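DNA alpha-glucosyltransferase (Enterobacteria phage T4, PDB 1XV5) is a phage glycosyltransferase of the GT-B class, built from two Rossmann-like domains that face each other across a cleft holding uridine-5'-diphosphate. Local coordinates at residues Asn96-Leu101 and Leu128-Arg133. Numbering follows the deposited sequence.
Sequences NYKKLL and LEETVR
With CG of Tyr97 anti to its own backbone N (chi1 172°), the phenol reaches out from its helix to Thr131, whose chi1 of -57° sets OG1 anti to the carbonyl carbon and turns it toward the phenol, where it lies at the ring edge, near the ring plane. The two side chains cross at about a right angle, and Tyr97 OH donates to Thr131 OG1 over 2.7 Å. The same OG1 is hydrogen-bonded to Gly127 O, one turn back, so the threonine hydroxyl links the tyrosine to the backbone carbonyl of Gly127, just before its helix begins; two partners at one buried oxygen should restrict its rotation. Leu101, one turn on from Tyr97, sets its CG 4.0 Å above one face of the ring, offset toward the rim, and directs CD1 into the groove between the helices. There CD1 lies 3.8 Å from Glu130 CB and 3.7 Å from Thr131 OG1, an apolar wedge beside the polar link. Along the more exposed margin Lys98, extended beyond CG, runs across to Glu130, whose chain bends at chi2 to meet it. Their salt bridge is weak as a hydrogen bond, with Lys98 NZ 3.2 Å from Glu130 OE2. Polar link, leucine wedge and ion pair thus succeed one another from the sheet side outward to the partly exposed margin, a compact example of how neighbouring helices of an alpha/beta domain are joined. The axes of segments 96-101 and 128-133 run almost parallel, 9° apart, and approach to 10.1 Å, as expected for helices that follow successive strands of a parallel sheet. Beneath them Ile81 of strand 78-83 touches Tyr97, Leu101 and Thr131 alike, while helix 66-73 packs on Leu100 and helix 146-155 on Leu128 and Val132, placing the pair between helices 66-73 and 146-155 beside the parallel sheet.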
loop_
_atom_site.group_PDB
_atom_site.type_symbol
_atom_site.label_atom_id
_atom_site.label_comp_id
_atom_site.label_asym_id
_atom_site.label_seq_id
_atom_site.Cartn_x
_atom_site.Cartn_y
_atom_site.Cartn_z
ATOM N N ASN A 96 15.467 13.084 -19.398
ATOM C CA ASN A 96 15.431 14.254 -18.533
ATOM C C ASN A 96 15.419 13.849 -17.065
ATOM O O ASN A 96 15.872 14.605 -16.209
ATOM C CB ASN A 96 14.219 15.135 -18.852
ATOM C CG ASN A 96 14.384 15.898 -20.154
ATOM O OD1 ASN A 96 15.504 16.118 -20.613
ATOM N ND2 ASN A 96 13.273 16.321 -20.745
ATOM N N TYR A 97 14.900 12.659 -16.770
ATOM C CA TYR A 97 14.882 12.198 -15.390
ATOM C C TYR A 97 16.314 11.896 -14.970
ATOM O O TYR A 97 16.739 12.252 -13.873
ATOM C CB TYR A 97 14.017 10.944 -15.230
ATOM C CG TYR A 97 14.137 10.329 -13.854
ATOM C CD1 TYR A 97 14.855 9.152 -13.655
ATOM C CD2 TYR A 97 13.590 10.962 -12.738
ATOM C CE1 TYR A 97 15.030 8.621 -12.377
ATOM C CE2 TYR A 97 13.763 10.441 -11.453
ATOM C CZ TYR A 97 14.486 9.272 -11.283
ATOM O OH TYR A 97 14.686 8.764 -10.018
ATOM N N LYS A 98 17.062 11.245 -15.856
ATOM C CA LYS A 98 18.451 10.920 -15.565
ATOM C C LYS A 98 19.267 12.200 -15.430
ATOM O O LYS A 98 20.179 12.273 -14.606
ATOM C CB LYS A 98 19.042 10.036 -16.666
ATOM C CG LYS A 98 18.432 8.646 -16.736
ATOM C CD LYS A 98 19.171 7.766 -17.733
ATOM C CE LYS A 98 18.592 6.360 -17.762
ATOM N NZ LYS A 98 19.343 5.458 -18.681
ATOM N N LYS A 99 18.937 13.208 -16.236
ATOM C CA LYS A 99 19.650 14.480 -16.176
ATOM C C LYS A 99 19.366 15.140 -14.833
ATOM O O LYS A 99 20.247 15.760 -14.231
ATOM C CB LYS A 99 19.209 15.418 -17.307
ATOM C CG LYS A 99 20.101 16.646 -17.429
ATOM C CD LYS A 99 19.491 17.751 -18.276
ATOM C CE LYS A 99 19.226 17.329 -19.701
ATOM N NZ LYS A 99 18.623 18.465 -20.458
ATOM N N LEU A 100 18.128 15.007 -14.368
ATOM C CA LEU A 100 17.734 15.573 -13.083
ATOM C C LEU A 100 18.613 15.019 -11.972
ATOM O O LEU A 100 19.131 15.768 -11.144
ATOM C CB LEU A 100 16.275 15.237 -12.768
ATOM C CG LEU A 100 15.187 16.223 -13.182
ATOM C CD1 LEU A 100 13.827 15.659 -12.786
ATOM C CD2 LEU A 100 15.421 17.565 -12.502
ATOM N N LEU A 101 18.768 13.698 -11.957
ATOM C CA LEU A 101 19.580 13.030 -10.947
ATOM C C LEU A 101 21.007 13.567 -10.939
ATOM O O LEU A 101 21.564 13.854 -9.882
ATOM C CB LEU A 101 19.602 11.523 -11.202
ATOM C CG LEU A 101 18.266 10.785 -11.081
ATOM C CD1 LEU A 101 18.460 9.332 -11.458
ATOM C CD2 LEU A 101 17.729 10.901 -9.661
ATOM N N LEU A 128 16.217 3.223 -12.316
ATOM C CA LEU A 128 16.245 2.872 -10.899
ATOM C C LEU A 128 17.686 2.741 -10.407
ATOM O O LEU A 128 18.010 3.146 -9.290
ATOM C CB LEU A 128 15.499 1.559 -10.651
ATOM C CG LEU A 128 15.410 1.136 -9.180
ATOM C CD1 LEU A 128 14.771 2.252 -8.361
ATOM C CD2 LEU A 128 14.598 -0.144 -9.064
ATOM N N GLU A 129 18.550 2.176 -11.247
ATOM C CA GLU A 129 19.951 2.006 -10.882
ATOM C C GLU A 129 20.608 3.354 -10.621
ATOM O O GLU A 129 21.307 3.526 -9.624
ATOM C CB GLU A 129 20.719 1.268 -11.987
ATOM C CG GLU A 129 22.192 1.055 -11.650
ATOM C CD GLU A 129 22.961 0.299 -12.722
ATOM O OE1 GLU A 129 24.159 0.027 -12.501
ATOM O OE2 GLU A 129 22.375 -0.025 -13.778
ATOM N N GLU A 130 20.379 4.307 -11.519
ATOM C CA GLU A 130 20.955 5.639 -11.377
ATOM C C GLU A 130 20.406 6.327 -10.136
ATOM O O GLU A 130 21.104 7.093 -9.473
ATOM C CB GLU A 130 20.656 6.487 -12.617
ATOM C CG GLU A 130 21.418 6.050 -13.859
ATOM C CD GLU A 130 20.686 5.007 -14.682
ATOM O OE1 GLU A 130 19.927 4.199 -14.108
ATOM O OE2 GLU A 130 20.884 4.991 -15.913
ATOM N N THR A 131 19.148 6.044 -9.829
ATOM C CA THR A 131 18.499 6.627 -8.667
ATOM C C THR A 131 19.152 6.082 -7.401
ATOM O O THR A 131 19.452 6.830 -6.465
ATOM C CB THR A 131 16.997 6.280 -8.654
ATOM O OG1 THR A 131 16.394 6.742 -9.871
ATOM C CG2 THR A 131 16.305 6.936 -7.466
ATOM N N VAL A 132 19.372 4.773 -7.384
ATOM C CA VAL A 132 19.991 4.110 -6.244
ATOM C C VAL A 132 21.421 4.598 -6.011
ATOM O O VAL A 132 21.842 4.780 -4.869
ATOM C CB VAL A 132 20.005 2.575 -6.442
ATOM C CG1 VAL A 132 20.833 1.907 -5.352
ATOM C CG2 VAL A 132 18.578 2.040 -6.417
ATOM N N ARG A 133 22.161 4.823 -7.092
ATOM C CA ARG A 133 23.543 5.274 -6.972
ATOM C C ARG A 133 23.677 6.695 -6.425
ATOM O O ARG A 133 24.691 7.036 -5.817
ATOM C CB ARG A 133 24.248 5.159 -8.325
ATOM C CG ARG A 133 24.392 3.721 -8.804
ATOM C CD ARG A 133 25.095 3.630 -10.152
ATOM N NE ARG A 133 25.216 2.246 -10.606
ATOM C CZ ARG A 133 26.010 1.339 -10.046
ATOM N NH1 ARG A 133 26.766 1.665 -9.006
ATOM N NH2 ARG A 133 26.042 0.102 -10.521
#